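Side-chain contacts in D-alanyl transferase DltD (Enterococcus faecium TX0133A04, PDB 6PFX), which probably transfers D-alanine in the D-alanylation of lipoteichoic acid, a modification of the Gram-positive cell wall: residues T77-Q82 with P104-K109; F100-Q105 with S273-V278. One frame throughout, in Å; residues are numbered along the deposited sequence.

Contact 1: residues T77-Q82 with P104-K109; sequences TQSLSQ and PQWFVK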
ATOM      1  N   THR A  77      -7.025   1.978   1.606  1.00 17.51           N
ATOM      2  CA  THR A  77      -6.440   1.797   0.281  1.00 16.27           C
ATOM      3  C   THR A  77      -5.818   0.402   0.209  1.00 15.68           C
ATOM      4  O   THR A  77      -4.946   0.070   1.019  1.00 22.85           O
ATOM      5  CB  THR A  77      -5.393   2.857  -0.063  1.00 16.75           C
ATOM      6  OG1 THR A  77      -4.323   2.839   0.887  1.00 18.70           O
ATOM      7  CG2 THR A  77      -6.025   4.236  -0.099  1.00 22.74           C
ATOM      8  N   GLN A  78      -6.295  -0.421  -0.730  1.00 13.13           N
ATOM      9  CA  GLN A  78      -5.743  -1.752  -0.984  1.00 12.49           C
ATOM     10  C   GLN A  78      -5.223  -1.810  -2.420  1.00 15.71           C
ATOM     11  O   GLN A  78      -4.948  -0.766  -3.021  1.00 17.09           O
ATOM     12  CB  GLN A  78      -6.785  -2.837  -0.679  1.00 12.26           C
ATOM     13  CG  GLN A  78      -7.405  -2.680   0.714  1.00 14.49           C
ATOM     14  CD  GLN A  78      -8.197  -3.888   1.262  1.00 17.29           C
ATOM     15  OE1 GLN A  78      -8.712  -3.815   2.383  1.00 19.72           O
ATOM     16  NE2 GLN A  78      -8.297  -4.980   0.499  1.00 15.65           N
ATOM     17  N   SER A  79      -5.064  -3.009  -2.990  1.00 12.31           N
ATOM     18  CA  SER A  79      -4.271  -3.109  -4.217  1.00 14.36           C
ATOM     19  C   SER A  79      -4.952  -2.442  -5.408  1.00 15.22           C
ATOM     20  O   SER A  79      -4.282  -1.802  -6.225  1.00 15.29           O
ATOM     21  CB  SER A  79      -3.936  -4.566  -4.547  1.00 17.36           C
ATOM     22  OG  SER A  79      -3.055  -5.099  -3.575  1.00 13.88           O
ATOM     23  N   LEU A  80      -6.274  -2.593  -5.537  1.00 14.43           N
ATOM     24  CA  LEU A  80      -6.981  -2.022  -6.680  1.00 15.71           C
ATOM     25  C   LEU A  80      -6.840  -0.504  -6.695  1.00 15.76           C
ATOM     26  O   LEU A  80      -6.493   0.094  -7.721  1.00 16.51           O
ATOM     27  CB  LEU A  80      -8.447  -2.443  -6.630  1.00 18.42           C
ATOM     28  CG  LEU A  80      -9.271  -2.267  -7.896  1.00 26.16           C
ATOM     29  CD1 LEU A  80     -10.504  -3.140  -7.787  1.00 22.28           C
ATOM     30  CD2 LEU A  80      -9.672  -0.840  -8.062  1.00 24.40           C
ATOM     31  N   SER A  81      -7.058   0.137  -5.544  1.00 14.10           N
ATOM     32  CA  SER A  81      -6.935   1.587  -5.489  1.00 16.38           C
ATOM     33  C   SER A  81      -5.511   2.025  -5.793  1.00 17.27           C
ATOM     34  O   SER A  81      -5.290   3.003  -6.517  1.00 16.77           O
ATOM     35  CB  SER A  81      -7.344   2.098  -4.112  1.00 18.71           C
ATOM     36  OG  SER A  81      -8.718   1.866  -3.904  1.00 20.48           O
ATOM     37  N   GLN A  82      -4.522   1.321  -5.258  1.00 13.68           N
ATOM     38  CA  GLN A  82      -3.155   1.780  -5.510  1.00 18.86           C
ATOM     39  C   GLN A  82      -2.713   1.483  -6.934  1.00 16.04           C
ATOM     40  O   GLN A  82      -1.913   2.240  -7.498  1.00 15.26           O
ATOM     41  CB  GLN A  82      -2.224   1.293  -4.409  1.00 20.82           C
ATOM     42  CG  GLN A  82      -2.456   2.187  -3.156  1.00 23.19           C
ATOM     43  CD  GLN A  82      -1.814   1.696  -1.879  1.00 24.51           C
ATOM     44  OE1 GLN A  82      -0.839   2.276  -1.408  1.00 22.80           O
ATOM     45  NE2 GLN A  82      -2.398   0.670  -1.274  1.00 20.30           N
ATOM     46  N   PRO A 104      -1.423  -7.934   5.452  1.00 10.13           N
ATOM     47  CA  PRO A 104      -2.130  -9.229   5.369  1.00 12.80           C
ATOM     48  C   PRO A 104      -3.650  -9.094   5.463  1.00 14.21           C
ATOM     49  O   PRO A 104      -4.379  -9.852   4.803  1.00 13.19           O
ATOM     50  CB  PRO A 104      -1.515 -10.022   6.538  1.00 13.16           C
ATOM     51  CG  PRO A 104      -0.124  -9.376   6.745  1.00 15.67           C
ATOM     52  CD  PRO A 104      -0.404  -7.916   6.523  1.00 12.94           C
ATOM     53  N   GLN A 105      -4.138  -8.096   6.215  1.00 12.10           N
ATOM     54  CA  GLN A 105      -5.568  -7.946   6.458  1.00 14.61           C
ATOM     55  C   GLN A 105      -6.337  -7.547   5.210  1.00 15.08           C
ATOM     56  O   GLN A 105      -7.568  -7.651   5.186  1.00 13.91           O
ATOM     57  CB  GLN A 105      -5.820  -6.886   7.530  1.00 21.93           C
ATOM     58  CG  GLN A 105      -5.159  -7.180   8.850  1.00 24.09           C
ATOM     59  CD  GLN A 105      -3.660  -6.920   8.829  1.00 26.68           C
ATOM     60  OE1 GLN A 105      -3.166  -6.087   8.055  1.00 20.33           O
ATOM     61  NE2 GLN A 105      -2.923  -7.659   9.654  1.00 20.46           N
ATOM     62  N   TRP A 106      -5.651  -7.091   4.171  1.00 10.32           N
ATOM     63  CA  TRP A 106      -6.358  -6.820   2.936  1.00 13.00           C
ATOM     64  C   TRP A 106      -6.935  -8.088   2.327  1.00 12.80           C
ATOM     65  O   TRP A 106      -7.914  -8.026   1.577  1.00 12.95           O
ATOM     66  CB  TRP A 106      -5.400  -6.261   1.902  1.00 12.09           C
ATOM     67  CG  TRP A 106      -4.857  -4.906   2.148  1.00 14.08           C
ATOM     68  CD1 TRP A 106      -5.257  -3.995   3.084  1.00 15.98           C
ATOM     69  CD2 TRP A 106      -3.789  -4.301   1.421  1.00 11.91           C
ATOM     70  NE1 TRP A 106      -4.503  -2.842   2.963  1.00 20.12           N
ATOM     71  CE2 TRP A 106      -3.589  -3.015   1.952  1.00 14.78           C
ATOM     72  CE3 TRP A 106      -2.980  -4.728   0.364  1.00 11.33           C
ATOM     73  CZ2 TRP A 106      -2.608  -2.148   1.454  1.00 17.39           C
ATOM     74  CZ3 TRP A 106      -2.008  -3.874  -0.123  1.00 14.91           C
ATOM     75  CH2 TRP A 106      -1.826  -2.604   0.423  1.00 16.78           C
ATOM     76  N   PHE A 107      -6.309  -9.229   2.596  1.00 11.96           N
ATOM     77  CA  PHE A 107      -6.541 -10.461   1.851  1.00  9.63           C
ATOM     78  C   PHE A 107      -7.641 -11.304   2.468  1.00 13.84           C
ATOM     79  O   PHE A 107      -7.502 -12.501   2.690  1.00 13.45           O
ATOM     80  CB  PHE A 107      -5.221 -11.209   1.741  1.00 10.73           C
ATOM     81  CG  PHE A 107      -4.184 -10.468   0.905  1.00  9.41           C
ATOM     82  CD1 PHE A 107      -3.444  -9.399   1.424  1.00 12.39           C
ATOM     83  CD2 PHE A 107      -3.987 -10.824  -0.418  1.00 10.47           C
ATOM     84  CE1 PHE A 107      -2.513  -8.716   0.618  1.00 10.95           C
ATOM     85  CE2 PHE A 107      -3.072 -10.169  -1.206  1.00 10.19           C
ATOM     86  CZ  PHE A 107      -2.321  -9.111  -0.686  1.00 10.71           C
ATOM     87  N   VAL A 108      -8.779 -10.661   2.694  1.00 13.19           N
ATOM     88  CA  VAL A 108      -9.940 -11.348   3.243  1.00 16.55           C
ATOM     89  C   VAL A 108     -10.733 -12.038   2.133  1.00 16.60           C
ATOM     90  O   VAL A 108     -10.617 -11.723   0.946  1.00 16.94           O
ATOM     91  CB  VAL A 108     -10.827 -10.405   4.084  1.00 14.99           C
ATOM     92  CG1 VAL A 108     -10.112 -10.005   5.373  1.00 17.38           C
ATOM     93  CG2 VAL A 108     -11.258  -9.189   3.272  1.00 21.99           C
ATOM     94  N   LYS A 109     -11.587 -12.980   2.547  1.00 13.57           N
ATOM     95  CA  LYS A 109     -12.243 -13.895   1.614  1.00 16.61           C
ATOM     96  C   LYS A 109     -12.955 -13.166   0.484  1.00 18.60           C
ATOM     97  O   LYS A 109     -12.911 -13.606  -0.672  1.00 19.60           O
ATOM     98  CB  LYS A 109     -13.235 -14.779   2.391  1.00 18.87           C
ATOM     99  CG  LYS A 109     -14.004 -15.780   1.529  1.00 37.06           C
ATOM    100  CD  LYS A 109     -14.879 -16.719   2.377  1.00 37.88           C
ATOM    101  CE  LYS A 109     -15.520 -17.819   1.532  1.00 44.28           C
ATOM    102  NZ  LYS A 109     -16.283 -18.801   2.371  1.00 51.19           N
TER

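Contact 2: residues F100-Q105 with S273-V278; sequences FIISPQ and SDFQLV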
ATOM      1  N   PHE A 100       6.573  -0.563  -0.942  1.00 10.66           N
ATOM      2  CA  PHE A 100       5.182  -0.999  -0.906  1.00  7.85           C
ATOM      3  C   PHE A 100       4.976  -1.841   0.345  1.00  8.90           C
ATOM      4  O   PHE A 100       5.596  -2.897   0.485  1.00  9.55           O
ATOM      5  CB  PHE A 100       4.849  -1.814  -2.165  1.00 10.28           C
ATOM      6  CG  PHE A 100       3.371  -2.073  -2.380  1.00 10.01           C
ATOM      7  CD1 PHE A 100       2.695  -2.948  -1.567  1.00 10.92           C
ATOM      8  CD2 PHE A 100       2.663  -1.442  -3.407  1.00 11.26           C
ATOM      9  CE1 PHE A 100       1.342  -3.197  -1.770  1.00 12.40           C
ATOM     10  CE2 PHE A 100       1.307  -1.683  -3.603  1.00 11.53           C
ATOM     11  CZ  PHE A 100       0.655  -2.558  -2.788  1.00 13.75           C
ATOM     12  N   ILE A 101       4.063  -1.418   1.216  1.00 10.78           N
ATOM     13  CA  ILE A 101       3.738  -2.157   2.435  1.00 10.04           C
ATOM     14  C   ILE A 101       2.506  -3.013   2.155  1.00 10.90           C
ATOM     15  O   ILE A 101       1.431  -2.471   1.872  1.00 12.07           O
ATOM     16  CB  ILE A 101       3.470  -1.204   3.610  1.00 13.27           C
ATOM     17  CG1 ILE A 101       4.500  -0.078   3.714  1.00 15.80           C
ATOM     18  CG2 ILE A 101       3.412  -2.000   4.910  1.00 14.60           C
ATOM     19  CD1 ILE A 101       5.866  -0.513   3.952  1.00 20.43           C
ATOM     20  N   ILE A 102       2.663  -4.337   2.242  1.00 10.74           N
ATOM     21  CA  ILE A 102       1.589  -5.299   1.988  1.00 10.63           C
ATOM     22  C   ILE A 102       0.916  -5.621   3.322  1.00 14.85           C
ATOM     23  O   ILE A 102       1.526  -6.268   4.177  1.00 15.72           O
ATOM     24  CB  ILE A 102       2.157  -6.600   1.403  1.00  9.61           C
ATOM     25  CG1 ILE A 102       2.967  -6.355   0.134  1.00 11.40           C
ATOM     26  CG2 ILE A 102       1.028  -7.606   1.105  1.00 13.82           C
ATOM     27  CD1 ILE A 102       3.684  -7.596  -0.380  1.00 10.80           C
ATOM     28  N   SER A 103      -0.352  -5.234   3.500  1.00 13.16           N
ATOM     29  CA  SER A 103      -1.074  -5.591   4.729  1.00 14.11           C
ATOM     30  C   SER A 103      -1.730  -6.961   4.588  1.00 12.72           C
ATOM     31  O   SER A 103      -2.565  -7.140   3.697  1.00 12.35           O
ATOM     32  CB  SER A 103      -2.150  -4.556   5.038  1.00 15.38           C
ATOM     33  OG  SER A 103      -1.587  -3.301   5.355  1.00 23.76           O
ATOM     34  N   PRO A 104      -1.423  -7.934   5.452  1.00 10.13           N
ATOM     35  CA  PRO A 104      -2.130  -9.229   5.369  1.00 12.80           C
ATOM     36  C   PRO A 104      -3.650  -9.094   5.463  1.00 14.21           C
ATOM     37  O   PRO A 104      -4.379  -9.852   4.803  1.00 13.19           O
ATOM     38  CB  PRO A 104      -1.515 -10.022   6.538  1.00 13.16           C
ATOM     39  CG  PRO A 104      -0.124  -9.376   6.745  1.00 15.67           C
ATOM     40  CD  PRO A 104      -0.404  -7.916   6.523  1.00 12.94           C
ATOM     41  N   GLN A 105      -4.138  -8.096   6.215  1.00 12.10           N
ATOM     42  CA  GLN A 105      -5.568  -7.946   6.458  1.00 14.61           C
ATOM     43  C   GLN A 105      -6.337  -7.547   5.210  1.00 15.08           C
ATOM     44  O   GLN A 105      -7.568  -7.651   5.186  1.00 13.91           O
ATOM     45  CB  GLN A 105      -5.820  -6.886   7.530  1.00 21.93           C
ATOM     46  CG  GLN A 105      -5.159  -7.180   8.850  1.00 24.09           C
ATOM     47  CD  GLN A 105      -3.660  -6.920   8.829  1.00 26.68           C
ATOM     48  OE1 GLN A 105      -3.166  -6.087   8.055  1.00 20.33           O
ATOM     49  NE2 GLN A 105      -2.923  -7.659   9.654  1.00 20.46           N
ATOM     50  N   SER A 273      -5.369 -11.264  -6.709  1.00  9.24           N
ATOM     51  CA  SER A 273      -5.458 -10.875  -8.112  1.00 11.26           C
ATOM     52  C   SER A 273      -5.475  -9.357  -8.283  1.00 11.61           C
ATOM     53  O   SER A 273      -4.892  -8.847  -9.250  1.00  9.91           O
ATOM     54  CB  SER A 273      -6.651 -11.583  -8.748  1.00 13.51           C
ATOM     55  OG  SER A 273      -6.460 -12.996  -8.700  1.00 11.37           O
ATOM     56  N   ASP A 274      -6.100  -8.609  -7.361  1.00 11.25           N
ATOM     57  CA  ASP A 274      -5.939  -7.157  -7.367  1.00 11.08           C
ATOM     58  C   ASP A 274      -4.466  -6.786  -7.203  1.00 11.97           C
ATOM     59  O   ASP A 274      -3.965  -5.870  -7.867  1.00 12.71           O
ATOM     60  CB  ASP A 274      -6.769  -6.490  -6.260  1.00 15.49           C
ATOM     61  CG  ASP A 274      -8.278  -6.641  -6.449  1.00 15.32           C
ATOM     62  OD1 ASP A 274      -8.746  -7.150  -7.485  1.00 13.52           O
ATOM     63  OD2 ASP A 274      -9.017  -6.235  -5.529  1.00 15.45           O
ATOM     64  N   PHE A 275      -3.750  -7.500  -6.323  1.00 11.34           N
ATOM     65  CA  PHE A 275      -2.321  -7.276  -6.128  1.00 13.44           C
ATOM     66  C   PHE A 275      -1.546  -7.569  -7.405  1.00 10.06           C
ATOM     67  O   PHE A 275      -0.575  -6.869  -7.723  1.00 10.68           O
ATOM     68  CB  PHE A 275      -1.825  -8.163  -4.960  1.00 11.12           C
ATOM     69  CG  PHE A 275      -0.387  -7.916  -4.584  1.00  9.98           C
ATOM     70  CD1 PHE A 275      -0.022  -6.721  -4.033  1.00 10.49           C
ATOM     71  CD2 PHE A 275       0.587  -8.885  -4.756  1.00 10.37           C
ATOM     72  CE1 PHE A 275       1.276  -6.463  -3.704  1.00 11.88           C
ATOM     73  CE2 PHE A 275       1.908  -8.623  -4.415  1.00 13.21           C
ATOM     74  CZ  PHE A 275       2.248  -7.410  -3.897  1.00 13.00           C
ATOM     75  N   GLN A 276      -1.996  -8.556  -8.182  1.00  9.89           N
ATOM     76  CA  GLN A 276      -1.353  -8.836  -9.459  1.00  9.94           C
ATOM     77  C   GLN A 276      -1.402  -7.638 -10.401  1.00  8.81           C
ATOM     78  O   GLN A 276      -0.489  -7.455 -11.214  1.00 10.97           O
ATOM     79  CB  GLN A 276      -1.970 -10.067 -10.124  1.00 10.04           C
ATOM     80  CG  GLN A 276      -1.240 -10.468 -11.394  1.00 12.37           C
ATOM     81  CD  GLN A 276       0.231 -10.860 -11.215  1.00 11.19           C
ATOM     82  OE1 GLN A 276       0.700 -11.209 -10.126  1.00  9.62           O
ATOM     83  NE2 GLN A 276       0.956 -10.811 -12.313  1.00 11.27           N
ATOM     84  N   LEU A 277      -2.462  -6.826 -10.328  1.00  9.32           N
ATOM     85  CA  LEU A 277      -2.503  -5.605 -11.122  1.00 10.61           C
ATOM     86  C   LEU A 277      -1.339  -4.693 -10.764  1.00 10.41           C
ATOM     87  O   LEU A 277      -0.668  -4.150 -11.647  1.00 11.10           O
ATOM     88  CB  LEU A 277      -3.816  -4.866 -10.879  1.00 11.19           C
ATOM     89  CG  LEU A 277      -5.089  -5.487 -11.432  1.00 10.42           C
ATOM     90  CD1 LEU A 277      -6.312  -4.729 -10.957  1.00 13.12           C
ATOM     91  CD2 LEU A 277      -5.041  -5.416 -12.942  1.00 10.90           C
ATOM     92  N   VAL A 278      -1.103  -4.494  -9.464  1.00 11.66           N
ATOM     93  CA  VAL A 278       0.039  -3.707  -9.008  1.00 10.60           C
ATOM     94  C   VAL A 278       1.338  -4.248  -9.585  1.00  8.91           C
ATOM     95  O   VAL A 278       2.162  -3.485 -10.090  1.00  8.52           O
ATOM     96  CB  VAL A 278       0.074  -3.696  -7.469  1.00  9.55           C
ATOM     97  CG1 VAL A 278       1.366  -3.147  -6.957  1.00 12.93           C
ATOM     98  CG2 VAL A 278      -1.144  -2.938  -6.907  1.00 15.34           C
TER

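Contact 1: residues T77-Q82 with P104-K109
Gln78, the N-cap residue of helix 79-89, lies across one face of the Trp106 indole, where the loop after strand 97-101 passes the start of that helix in the SGNH-hydrolase-like fold. The tight part centres on the pyrrole ring of the indole. Gln78 CG stands 3.6 Å from the centroid of the five-membered ring and 16° off its normal, a CH-pi contact. With CG beside the backbone N (chi1 -51°) and the chain extended beyond it, the carboxamide runs out past the CG-CD1 rim of the indole toward Trp106 CB and O, nearly parallel to the ring (planes 18° apart), with Gln78 CD 3.5 Å from Trp106 CD1. Glutamine and tryptophan thus slide past each other in opposite directions, each reaching toward the other's backbone. Gln78 NE2 arrives at Trp106 O at 3.3 Å, in a weak, bent hydrogen bond; its stronger partner is Glu271 OE1, while Glu271 OE2 takes Ser79 OG. Thr77 O, oblique to the indole, belongs to the tight part too, 3.3 Å from Trp106 CZ2.

The Trp106 side chain lies near, without touching, a probable Ser-His-Asp triad of Ser46, His348 and Asp345. Solvent is met beyond the indole, at partly exposed Val108 and exposed Lys109. The outer rim of the indole is packed more loosely. Ser79 OG comes no nearer than 3.8 Å, to Trp106 CZ3. The amide of Gln82, turned steeply against the ring, brings NE2 to 3.7 Å from Trp106 CH2; this NE2 also bonds weakly to Gln78 O, whereas OE1 is held by Gly44 N.

Contact 2: residues F100-Q105 with S273-V278
Strand 97-101, the middle strand of the parallel sheet, and the residue that follows it meet helix 271-284, through Phe100 and Ile102 on one side and Phe275 and Val278 on the other. The two phenyl rings form an offset edge-to-face pair: Phe275 turns its edge toward the face of Phe100, centroids 5.7 Å apart and planes at 70°. Phe275 CE1 leads, 3.8 Å from Phe100 CE1, which itself lies close to the plane of the Phe275 ring. Phe275 reaches this far because its CG stands anti to the backbone N (chi1 -175°), sending the ring out from the helix toward the sheet. In this alpha/beta fold the helix leads into strand 288-293, the neighbour of strand 97-101, to which Phe100 and Ile102 are tied by backbone hydrogen bonds with Leu290 and Ile292. One helical turn on from Phe275, Val278 brings its CG1 methyl in obliquely on the same side of the Phe100 ring as Phe275, 3.7 Å from Phe100 CE2. Ile102 extends across Phe275 at about a right angle. Helix 308-323 adds Ile318 and Leu322 against Phe275, and Phe314 against Ile102. Ile102 CD1 ends 3.8 Å from Phe275 CZ.

How the contacts relate
Both contacts are buried near the centre of the chain, their centres about 6 Å apart, and they share Pro104 and Gln105. Contact 2 is wholly apolar, joining the sheet to a helix that covers it; contact 1 mixes aromatic packing with amides, a serine hydroxyl and a backbone carbonyl, at the loop beyond the same strand, and its second segment runs out to solvent. Helix 271-284 serves both, with Glu271 meeting the polar ends in contact 1 and Phe275 and Val278 filling contact 2. Ser79 joins the two directly: its O lies 3.4 Å from Val278 CG2, and its OG lies 3.4 Å from Phe275 CA. A second touch is Trp106 CH2 to Ile101 O, 3.6 Å.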